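Local coordinates for protein L-amino acid deaminase (PDB 5I39) that is a membrane-bound flavoenzyme that probably deaminates L-amino acids oxidatively, using bound FAD as its redox cofactor, at residues A[263-268]-A[286-291]; A[78-83]-A[292-297]; A[182-187]-A[376-381]. All coordinates share one frame; numbering follows the deposited sequence. Where two conformers were deposited one is given.

Contact 1: A[263-268]-A[286-291]; sequences QQLISG and REQADG. With FAD (flavin-adenine dinucleotide), chain B.
The type I turn Q288-G291 at the tip of a beta hairpin meets the end of strand 257-266 here, with Q288 against L265 and G291 against G268. In the first pair, the leucine sets CG anti to its own N (chi1 -178°), and this carries CD1 onto the terminal amide of Q288, with L265 CD1 3.7 Å from Q288 CD. The two side chains cross at about a right angle, a methyl resting on the end of a bent glutamine. The second pair is pure backbone. G291 O sits 3.2 Å from G268 CA in a CH...O contact with an angle of 125° at the hydrogen. G291 itself has a positive phi (87°), and it closes the turn with a bond from G291 N to Q288 O of 3.0 Å. At the far end of 263-268, Q263 CG comes within 3.8 Å of the flavin methyl C7M, so one strand runs from the cofactor to the hairpin tip. R286 is tied to D185 by a salt bridge and to Y80 O by a hydrogen bond. Strand 293-295 lies between 257-266 and 283-287 in the sheet and pairs with both, while strand 340-350 flanks 257-266 on its other edge, with I341 and W344 packing on L265.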
# COMPACT_ATOMS: atom_id res chain seq x y z
N GLN A 263 6.41 -0.04 -13.39
CA GLN A 263 4.97 -0.10 -13.60
C GLN A 263 4.61 0.54 -14.92
O GLN A 263 5.28 1.47 -15.38
CB GLN A 263 4.23 0.64 -12.49
CG GLN A 263 4.43 0.09 -11.09
CD GLN A 263 3.94 -1.33 -10.93
OE1 GLN A 263 3.07 -1.82 -11.65
NE2 GLN A 263 4.50 -2.02 -9.97
N GLN A 264 3.54 0.03 -15.53
CA GLN A 264 3.01 0.55 -16.79
C GLN A 264 1.50 0.68 -16.69
O GLN A 264 0.85 -0.01 -15.90
CB GLN A 264 3.36 -0.39 -17.94
CG GLN A 264 4.86 -0.57 -18.14
CD GLN A 264 5.18 -1.75 -19.03
OE1 GLN A 264 4.75 -2.87 -18.76
NE2 GLN A 264 5.96 -1.51 -20.08
N LEU A 265 0.95 1.59 -17.49
CA LEU A 265 -0.49 1.77 -17.59
C LEU A 265 -0.83 1.85 -19.07
O LEU A 265 -0.24 2.65 -19.79
CB LEU A 265 -0.94 3.05 -16.87
CG LEU A 265 -2.44 3.33 -16.87
CD1 LEU A 265 -3.20 2.28 -16.08
CD2 LEU A 265 -2.74 4.72 -16.31
N ILE A 266 -1.77 1.01 -19.50
CA ILE A 266 -2.20 0.97 -20.90
C ILE A 266 -3.70 1.21 -21.00
O ILE A 266 -4.45 0.99 -20.04
CB ILE A 266 -1.80 -0.35 -21.61
CG1 ILE A 266 -2.52 -1.57 -21.01
CG2 ILE A 266 -0.28 -0.51 -21.55
CD1 ILE A 266 -2.28 -2.86 -21.77
N SER A 267 -4.14 1.66 -22.17
CA SER A 267 -5.56 1.88 -22.41
C SER A 267 -6.30 0.55 -22.52
O SER A 267 -5.70 -0.51 -22.73
CB SER A 267 -5.78 2.73 -23.67
OG SER A 267 -5.32 2.09 -24.84
N GLY A 268 -7.61 0.64 -22.33
CA GLY A 268 -8.47 -0.53 -22.27
C GLY A 268 -8.87 -1.08 -23.62
O GLY A 268 -8.37 -0.66 -24.67
N ARG A 286 -4.01 -5.77 -14.30
CA ARG A 286 -5.09 -5.43 -13.38
C ARG A 286 -5.93 -4.32 -14.00
O ARG A 286 -5.40 -3.24 -14.29
CB ARG A 286 -4.53 -4.95 -12.04
CG ARG A 286 -5.60 -4.45 -11.08
CD ARG A 286 -5.00 -3.81 -9.86
NE ARG A 286 -4.25 -2.59 -10.16
CZ ARG A 286 -4.77 -1.39 -10.37
NH1 ARG A 286 -6.09 -1.17 -10.36
NH2 ARG A 286 -3.95 -0.38 -10.60
N GLU A 287 -7.22 -4.56 -14.16
CA GLU A 287 -8.12 -3.52 -14.66
C GLU A 287 -8.33 -2.45 -13.59
O GLU A 287 -8.65 -2.76 -12.44
CB GLU A 287 -9.47 -4.10 -15.07
CG GLU A 287 -10.29 -3.10 -15.86
CD GLU A 287 -11.67 -3.58 -16.24
OE1 GLU A 287 -12.15 -4.58 -15.66
OE2 GLU A 287 -12.28 -2.93 -17.11
N GLN A 288 -8.17 -1.20 -14.00
CA GLN A 288 -8.45 -0.04 -13.15
C GLN A 288 -9.93 0.31 -13.20
O GLN A 288 -10.68 -0.20 -14.03
CB GLN A 288 -7.62 1.16 -13.61
CG GLN A 288 -6.12 0.93 -13.54
CD GLN A 288 -5.38 2.19 -13.12
OE1 GLN A 288 -5.48 3.24 -13.76
NE2 GLN A 288 -4.66 2.10 -12.04
N ALA A 289 -10.36 1.20 -12.31
CA ALA A 289 -11.77 1.55 -12.18
C ALA A 289 -12.35 2.22 -13.43
O ALA A 289 -13.56 2.15 -13.65
CB ALA A 289 -11.99 2.42 -10.95
N ASP A 290 -11.49 2.84 -14.23
CA ASP A 290 -11.89 3.48 -15.49
C ASP A 290 -11.70 2.61 -16.73
O ASP A 290 -11.87 3.11 -17.84
CB ASP A 290 -11.16 4.83 -15.66
CG ASP A 290 -9.65 4.68 -15.85
OD1 ASP A 290 -9.13 3.55 -15.72
OD2 ASP A 290 -9.00 5.70 -16.13
N GLY A 291 -11.33 1.35 -16.56
CA GLY A 291 -11.14 0.43 -17.69
C GLY A 291 -9.76 0.44 -18.33
O GLY A 291 -9.52 -0.32 -19.26
PA FAD B . 5.24 6.88 1.05
O1A FAD B . 6.54 6.87 0.24
O2A FAD B . 3.98 6.89 0.21
O5B FAD B . 5.14 8.17 1.98
C5B FAD B . 6.17 8.55 2.89
C4B FAD B . 6.19 10.06 2.87
O4B FAD B . 7.09 10.53 3.90
C3B FAD B . 6.70 10.62 1.54
O3B FAD B . 5.69 11.41 0.92
C2B FAD B . 7.95 11.40 1.96
O2B FAD B . 8.19 12.57 1.16
C1B FAD B . 7.67 11.72 3.42
N9A FAD B . 8.85 11.97 4.26
C8A FAD B . 9.92 11.21 4.37
N7A FAD B . 10.80 11.70 5.27
C5A FAD B . 10.23 12.81 5.72
C6A FAD B . 10.60 13.85 6.68
N6A FAD B . 11.77 13.78 7.35
N1A FAD B . 9.74 14.86 6.90
C2A FAD B . 8.56 14.93 6.27
N3A FAD B . 8.16 14.04 5.36
C4A FAD B . 8.95 13.00 5.07
N1 FAD B . 1.20 -2.11 -1.98
C2 FAD B . 0.06 -2.79 -2.12
O2 FAD B . -0.64 -2.97 -1.11
N3 FAD B . -0.33 -3.26 -3.34
C4 FAD B . 0.39 -3.12 -4.46
O4 FAD B . -0.02 -3.55 -5.53
C4X FAD B . 1.67 -2.41 -4.38
N5 FAD B . 2.51 -2.25 -5.45
C5X FAD B . 3.56 -1.44 -5.35
C6 FAD B . 4.31 -1.09 -6.48
C7 FAD B . 5.38 -0.20 -6.41
C7M FAD B . 6.14 0.20 -7.65
C8 FAD B . 5.75 0.38 -5.11
C8M FAD B . 6.88 1.38 -4.98
C9 FAD B . 5.02 0.02 -3.98
C9A FAD B . 3.95 -0.87 -4.05
N10 FAD B . 3.22 -1.23 -2.91
C10 FAD B . 2.00 -1.90 -3.04
C1' FAD B . 3.60 -0.77 -1.59
C2' FAD B . 2.94 0.49 -1.17
O2' FAD B . 2.90 1.38 -2.28
C3' FAD B . 3.75 1.06 -0.01
O3' FAD B . 3.99 0.06 1.01
C4' FAD B . 3.08 2.24 0.66
O4' FAD B . 2.69 3.21 -0.33
C5' FAD B . 4.05 2.87 1.65
O5' FAD B . 3.37 4.01 2.20
P FAD B . 4.22 5.04 3.11
O1P FAD B . 3.25 6.08 3.59
O2P FAD B . 5.06 4.27 4.10
O3P FAD B . 5.31 5.64 2.07

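Contact 2: A[78-83]-A[292-297]; sequences RFYGQA and TYATSP. With FAD (flavin-adenine dinucleotide), chain B.
A294 is the first residue of 292-297 to meet the loop 78-83, and its methyl faces the loop and meets Y80. A294 CB lies 3.7 Å from Y80 O and 3.9 Å from Y80 CE1, filling the angle between the tyrosine's carbonyl and its ring. The ring reaches it because Y80 carries CG anti to its backbone N (chi1 175°), which swings the phenol out across the strand, its CE1 edge beside A294. The peptide that follows A294 then runs past the ring edge: A294 O and T295 N both lie near the ring plane, with T295 N 4.1 Å from Y80 CE1. The side chain of T295 turns to the other side of the strand, where OG1 bonds to F284 O and the side chain packs on L325 and L328 of helix 318-331. S296 points back toward the loop without touching it, and its OG is hydrogen-bonded to S262 O and R298 O.

What the tyrosine's backbone leads into is the flavin. F79 CB stands over a face of the isoalloxazine, 3.4 Å from FAD C5X, and the next residues run along the pyrimidine edge. FAD O4 takes two backbone donors, G81 N at 3.0 Å and Q82 N also at 3.0 Å, the latter the straighter at 163°. FAD N3 in turn gives its hydrogen to Q82 O over 2.8 Å, nearly linear at 169°. Two donors on O4 and an acceptor at N3 match the flavin's own pattern and resist turning or sliding of the ring within its own plane; drawing electron density toward O4 would probably also help stabilise the reduced cofactor.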
# COMPACT_ATOMS: atom_id res chain seq x y z
N ARG A 78 2.36 5.41 -6.68
CA ARG A 78 3.19 4.74 -7.69
C ARG A 78 3.03 3.22 -7.73
O ARG A 78 3.76 2.52 -8.43
CB ARG A 78 4.66 5.12 -7.46
CG ARG A 78 4.92 6.62 -7.57
CD ARG A 78 6.36 7.01 -7.26
NE ARG A 78 7.24 6.86 -8.43
CZ ARG A 78 7.25 7.67 -9.49
NH1 ARG A 78 6.42 8.71 -9.58
NH2 ARG A 78 8.09 7.43 -10.49
N PHE A 79 2.03 2.72 -7.02
CA PHE A 79 1.88 1.29 -6.79
C PHE A 79 1.16 0.57 -7.93
O PHE A 79 0.55 1.19 -8.78
CB PHE A 79 1.19 1.06 -5.44
CG PHE A 79 -0.13 1.77 -5.31
CD1 PHE A 79 -1.26 1.23 -5.90
CD2 PHE A 79 -0.25 2.96 -4.60
CE1 PHE A 79 -2.49 1.86 -5.79
CE2 PHE A 79 -1.48 3.59 -4.49
CZ PHE A 79 -2.60 3.03 -5.08
N TYR A 80 1.24 -0.76 -7.92
CA TYR A 80 0.62 -1.60 -8.94
C TYR A 80 -0.90 -1.63 -8.77
O TYR A 80 -1.63 -1.51 -9.76
CB TYR A 80 1.17 -3.02 -8.89
CG TYR A 80 0.50 -4.01 -9.83
CD1 TYR A 80 0.23 -3.70 -11.16
CD2 TYR A 80 0.14 -5.28 -9.37
CE1 TYR A 80 -0.37 -4.62 -12.01
CE2 TYR A 80 -0.45 -6.21 -10.21
CZ TYR A 80 -0.71 -5.88 -11.53
OH TYR A 80 -1.28 -6.78 -12.39
N GLY A 81 -1.34 -1.81 -7.53
CA GLY A 81 -2.74 -1.61 -7.16
C GLY A 81 -3.58 -2.80 -6.77
O GLY A 81 -4.80 -2.74 -6.90
N GLN A 82 -2.96 -3.85 -6.26
CA GLN A 82 -3.71 -5.02 -5.80
C GLN A 82 -3.66 -5.14 -4.28
O GLN A 82 -2.63 -4.88 -3.65
CB GLN A 82 -3.21 -6.30 -6.48
CG GLN A 82 -1.79 -6.73 -6.15
CD GLN A 82 -1.35 -7.92 -6.98
OE1 GLN A 82 -2.17 -8.68 -7.51
NE2 GLN A 82 -0.04 -8.11 -7.09
N ALA A 83 -4.80 -5.51 -3.72
CA ALA A 83 -4.95 -5.76 -2.29
C ALA A 83 -5.22 -7.24 -2.12
O ALA A 83 -6.33 -7.72 -2.39
CB ALA A 83 -6.07 -4.92 -1.69
N THR A 292 -8.86 1.30 -17.86
CA THR A 292 -7.44 1.19 -18.22
C THR A 292 -6.87 -0.03 -17.49
O THR A 292 -7.51 -0.59 -16.59
CB THR A 292 -6.65 2.46 -17.87
OG1 THR A 292 -6.73 2.73 -16.47
CG2 THR A 292 -7.18 3.67 -18.66
N TYR A 293 -5.66 -0.44 -17.87
CA TYR A 293 -5.01 -1.62 -17.29
C TYR A 293 -3.61 -1.31 -16.80
O TYR A 293 -2.75 -0.86 -17.57
CB TYR A 293 -4.96 -2.77 -18.28
CG TYR A 293 -6.25 -3.53 -18.40
CD1 TYR A 293 -7.32 -3.01 -19.13
CD2 TYR A 293 -6.43 -4.76 -17.76
CE1 TYR A 293 -8.52 -3.70 -19.24
CE2 TYR A 293 -7.63 -5.45 -17.86
CZ TYR A 293 -8.67 -4.92 -18.59
OH TYR A 293 -9.85 -5.61 -18.69
N ALA A 294 -3.38 -1.59 -15.52
CA ALA A 294 -2.05 -1.61 -14.95
C ALA A 294 -1.37 -2.91 -15.35
O ALA A 294 -2.00 -3.97 -15.37
CB ALA A 294 -2.14 -1.49 -13.44
N THR A 295 -0.08 -2.83 -15.66
CA THR A 295 0.71 -4.01 -16.00
C THR A 295 2.19 -3.73 -15.73
O THR A 295 2.58 -2.58 -15.57
CB THR A 295 0.51 -4.44 -17.47
OG1 THR A 295 1.28 -5.61 -17.76
CG2 THR A 295 0.89 -3.33 -18.45
N SER A 296 3.00 -4.78 -15.70
CA SER A 296 4.44 -4.65 -15.49
C SER A 296 5.11 -6.00 -15.71
O SER A 296 4.46 -7.02 -15.50
CB SER A 296 4.73 -4.17 -14.07
OG SER A 296 6.08 -4.36 -13.69
N PRO A 297 6.39 -6.02 -16.12
CA PRO A 297 7.09 -7.32 -16.20
C PRO A 297 7.28 -8.05 -14.86
O PRO A 297 7.49 -9.26 -14.86
CB PRO A 297 8.45 -6.95 -16.81
CG PRO A 297 8.62 -5.49 -16.55
CD PRO A 297 7.24 -4.92 -16.61
PA FAD B . 5.24 6.88 1.05
O1A FAD B . 6.54 6.87 0.24
O2A FAD B . 3.98 6.89 0.21
O5B FAD B . 5.14 8.17 1.98
C5B FAD B . 6.17 8.55 2.89
C4B FAD B . 6.19 10.06 2.87
O4B FAD B . 7.09 10.53 3.90
C3B FAD B . 6.70 10.62 1.54
O3B FAD B . 5.69 11.41 0.92
C2B FAD B . 7.95 11.40 1.96
O2B FAD B . 8.19 12.57 1.16
C1B FAD B . 7.67 11.72 3.42
N9A FAD B . 8.85 11.97 4.26
C8A FAD B . 9.92 11.21 4.37
N7A FAD B . 10.80 11.70 5.27
C5A FAD B . 10.23 12.81 5.72
C6A FAD B . 10.60 13.85 6.68
N6A FAD B . 11.77 13.78 7.35
N1A FAD B . 9.74 14.86 6.90
C2A FAD B . 8.56 14.93 6.27
N3A FAD B . 8.16 14.04 5.36
C4A FAD B . 8.95 13.00 5.07
N1 FAD B . 1.20 -2.11 -1.98
C2 FAD B . 0.06 -2.79 -2.12
O2 FAD B . -0.64 -2.97 -1.11
N3 FAD B . -0.33 -3.26 -3.34
C4 FAD B . 0.39 -3.12 -4.46
O4 FAD B . -0.02 -3.55 -5.53
C4X FAD B . 1.67 -2.41 -4.38
N5 FAD B . 2.51 -2.25 -5.45
C5X FAD B . 3.56 -1.44 -5.35
C6 FAD B . 4.31 -1.09 -6.48
C7 FAD B . 5.38 -0.20 -6.41
C7M FAD B . 6.14 0.20 -7.65
C8 FAD B . 5.75 0.38 -5.11
C8M FAD B . 6.88 1.38 -4.98
C9 FAD B . 5.02 0.02 -3.98
C9A FAD B . 3.95 -0.87 -4.05
N10 FAD B . 3.22 -1.23 -2.91
C10 FAD B . 2.00 -1.90 -3.04
C1' FAD B . 3.60 -0.77 -1.59
C2' FAD B . 2.94 0.49 -1.17
O2' FAD B . 2.90 1.38 -2.28
C3' FAD B . 3.75 1.06 -0.01
O3' FAD B . 3.99 0.06 1.01
C4' FAD B . 3.08 2.24 0.66
O4' FAD B . 2.69 3.21 -0.33
C5' FAD B . 4.05 2.87 1.65
O5' FAD B . 3.37 4.01 2.20
P FAD B . 4.22 5.04 3.11
O1P FAD B . 3.25 6.08 3.59
O2P FAD B . 5.06 4.27 4.10
O3P FAD B . 5.31 5.64 2.07

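Contact 3: A[182-187]-A[376-381]; sequences GSFDPE and GMTESP. With FAD (flavin-adenine dinucleotide), chain B.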
# COMPACT_ATOMS: atom_id res chain seq x y z
N GLY A 182 -8.71 -7.13 -3.84
CA GLY A 182 -9.01 -5.73 -4.07
C GLY A 182 -8.19 -5.12 -5.17
O GLY A 182 -7.10 -5.59 -5.50
N SER A 183 -8.72 -4.03 -5.71
CA SER A 183 -8.05 -3.19 -6.69
C SER A 183 -8.19 -1.75 -6.25
O SER A 183 -9.27 -1.34 -5.83
CB SER A 183 -8.73 -3.38 -8.04
OG SER A 183 -8.23 -2.48 -9.02
N PHE A 184 -7.12 -0.98 -6.36
CA PHE A 184 -7.16 0.48 -6.14
C PHE A 184 -6.16 1.12 -7.10
O PHE A 184 -5.15 0.52 -7.44
CB PHE A 184 -6.95 0.93 -4.67
CG PHE A 184 -6.07 0.04 -3.81
CD1 PHE A 184 -4.94 -0.60 -4.32
CD2 PHE A 184 -6.37 -0.13 -2.46
CE1 PHE A 184 -4.15 -1.41 -3.50
CE2 PHE A 184 -5.58 -0.93 -1.65
CZ PHE A 184 -4.48 -1.58 -2.17
N ASP A 185 -6.47 2.34 -7.52
CA ASP A 185 -5.72 2.99 -8.60
C ASP A 185 -4.84 4.09 -8.01
O ASP A 185 -5.33 4.96 -7.29
CB ASP A 185 -6.66 3.59 -9.64
CG ASP A 185 -7.65 2.58 -10.21
OD1 ASP A 185 -7.46 1.35 -10.06
OD2 ASP A 185 -8.65 3.02 -10.82
N PRO A 186 -3.53 4.08 -8.34
CA PRO A 186 -2.61 5.03 -7.70
C PRO A 186 -2.78 6.50 -8.09
O PRO A 186 -2.27 7.37 -7.40
CB PRO A 186 -1.24 4.50 -8.10
CG PRO A 186 -1.48 3.82 -9.40
CD PRO A 186 -2.81 3.17 -9.25
N GLU A 187 -3.53 6.77 -9.15
CA GLU A 187 -3.84 8.14 -9.53
C GLU A 187 -4.91 8.76 -8.63
O GLU A 187 -5.12 9.97 -8.70
CB GLU A 187 -4.29 8.21 -10.98
CG GLU A 187 -3.24 7.74 -11.99
CD GLU A 187 -3.08 6.23 -12.07
OE1 GLU A 187 -4.07 5.50 -11.84
OE2 GLU A 187 -1.96 5.78 -12.35
N GLY A 376 1.90 -1.69 1.81
CA GLY A 376 1.32 -0.67 2.67
C GLY A 376 -0.05 -0.20 2.26
O GLY A 376 -0.84 0.17 3.12
N MSE A 377 -0.37 -0.19 0.97
CA MSE A 377 -1.71 0.21 0.56
C MSE A 377 -2.72 -0.74 1.16
O MSE A 377 -3.68 -0.32 1.82
CB MSE A 377 -1.87 0.28 -0.95
CG MSE A 377 -1.05 1.37 -1.63
SE MSE A 377 -1.52 3.19 -1.04
CE MSE A 377 -3.42 3.18 -1.51
N THR A 378 -2.50 -2.04 0.95
CA THR A 378 -3.36 -3.10 1.46
C THR A 378 -3.48 -3.07 2.98
O THR A 378 -4.58 -3.20 3.53
CB THR A 378 -2.80 -4.47 1.04
OG1 THR A 378 -2.76 -4.55 -0.38
CG2 THR A 378 -3.67 -5.62 1.56
N GLU A 379 -2.34 -2.95 3.65
CA GLU A 379 -2.25 -3.08 5.10
C GLU A 379 -2.73 -1.85 5.85
O GLU A 379 -3.13 -1.96 7.01
CB GLU A 379 -0.81 -3.35 5.49
CG GLU A 379 -0.27 -4.67 4.97
CD GLU A 379 1.24 -4.78 5.01
OE1 GLU A 379 1.92 -3.78 5.31
OE2 GLU A 379 1.75 -5.89 4.73
N SER A 380 -2.68 -0.69 5.20
CA SER A 380 -2.81 0.61 5.87
C SER A 380 -3.99 0.76 6.85
O SER A 380 -3.79 1.33 7.91
CB SER A 380 -2.79 1.77 4.87
OG SER A 380 -3.83 1.68 3.92
N PRO A 381 -5.20 0.28 6.51
CA PRO A 381 -6.29 0.49 7.49
C PRO A 381 -6.03 -0.19 8.83
O PRO A 381 -6.45 0.31 9.87
CB PRO A 381 -7.51 -0.14 6.80
CG PRO A 381 -7.17 -0.14 5.35
CD PRO A 381 -5.70 -0.44 5.33
PA FAD B . 5.24 6.88 1.05
O1A FAD B . 6.54 6.87 0.24
O2A FAD B . 3.98 6.89 0.21
O5B FAD B . 5.14 8.17 1.98
C5B FAD B . 6.17 8.55 2.89
C4B FAD B . 6.19 10.06 2.87
O4B FAD B . 7.09 10.53 3.90
C3B FAD B . 6.70 10.62 1.54
O3B FAD B . 5.69 11.41 0.92
C2B FAD B . 7.95 11.40 1.96
O2B FAD B . 8.19 12.57 1.16
C1B FAD B . 7.67 11.72 3.42
N9A FAD B . 8.85 11.97 4.26
C8A FAD B . 9.92 11.21 4.37
N7A FAD B . 10.80 11.70 5.27
C5A FAD B . 10.23 12.81 5.72
C6A FAD B . 10.60 13.85 6.68
N6A FAD B . 11.77 13.78 7.35
N1A FAD B . 9.74 14.86 6.90
C2A FAD B . 8.56 14.93 6.27
N3A FAD B . 8.16 14.04 5.36
C4A FAD B . 8.95 13.00 5.07
N1 FAD B . 1.20 -2.11 -1.98
C2 FAD B . 0.06 -2.79 -2.12
O2 FAD B . -0.64 -2.97 -1.11
N3 FAD B . -0.33 -3.26 -3.34
C4 FAD B . 0.39 -3.12 -4.46
O4 FAD B . -0.02 -3.55 -5.53
C4X FAD B . 1.67 -2.41 -4.38
N5 FAD B . 2.51 -2.25 -5.45
C5X FAD B . 3.56 -1.44 -5.35
C6 FAD B . 4.31 -1.09 -6.48
C7 FAD B . 5.38 -0.20 -6.41
C7M FAD B . 6.14 0.20 -7.65
C8 FAD B . 5.75 0.38 -5.11
C8M FAD B . 6.88 1.38 -4.98
C9 FAD B . 5.02 0.02 -3.98
C9A FAD B . 3.95 -0.87 -4.05
N10 FAD B . 3.22 -1.23 -2.91
C10 FAD B . 2.00 -1.90 -3.04
C1' FAD B . 3.60 -0.77 -1.59
C2' FAD B . 2.94 0.49 -1.17
O2' FAD B . 2.90 1.38 -2.28
C3' FAD B . 3.75 1.06 -0.01
O3' FAD B . 3.99 0.06 1.01
C4' FAD B . 3.08 2.24 0.66
O4' FAD B . 2.69 3.21 -0.33
C5' FAD B . 4.05 2.87 1.65
O5' FAD B . 3.37 4.01 2.20
P FAD B . 4.22 5.04 3.11
O1P FAD B . 3.25 6.08 3.59
O2P FAD B . 5.06 4.27 4.10
O3P FAD B . 5.31 5.64 2.07
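The N-terminal end of helix 376-392, which points at the pyrimidine end of the flavin, is met here by F184, just past strand 182-183; a helix start placed beside flavin C2=O2 is a familiar feature of FAD-dependent oxidoreductases of the DAO family. F184 brings its ring tip, CZ, to 3.4 Å from CB of M377 (a selenomethionine) and 3.7 Å from T378 N. The ring and the M377 side chain cross obliquely, and chi1 of F184 (30°) is well off a staggered value, consistent with tight packing at CZ. FAD O2 lies at the edge of the ring, near its plane.

That oxygen is gripped twice by one residue: T378 N donates to FAD O2 over 2.9 Å, and T378 OG1 donates to it over 2.7 Å. Together with the helix dipole, this would probably favour negative charge at the N1-C2=O2 end of a reduced flavin. One residue before M377, G376 N bonds to the ribityl hydroxyl FAD O3' at 2.8 Å. The M377 chain is bent at both chi2 and chi3, curling beside the ribityl chain and packing on I47, A189 and T190. On the helix backbone, P381 has no N-H to offer the preceding turn, and the helix kinks there. M377 O is nevertheless doubly held: W103 NE1 donates to it, and so does S380 OG from within the helix, at 2.9 Å and with the donor tilted 32° out of the carbonyl plane.

Contacts 1 and 2 lie about 7 Å apart between centres, 2 and 3 about 11 Å, and 1 and 3 about 15 Å, stepping from the hairpin tip to the flavin and its helix. All three reach one large mixed sheet: strand 293-295 joins contacts 1 and 2, and strand 82-83 pairs antiparallel with 182-183 to join contacts 2 and 3. Along the chain the order is 78-83, 182-187, 263-268, 286-291, 292-297, 376-381, so contact 1 is nested inside the loops closed by the other two, which cross each other. The side chain of R286 connects contact 1 to both of the others, reaching S183 as well. Distant parts of the sequence thereby converge on one cofactor site.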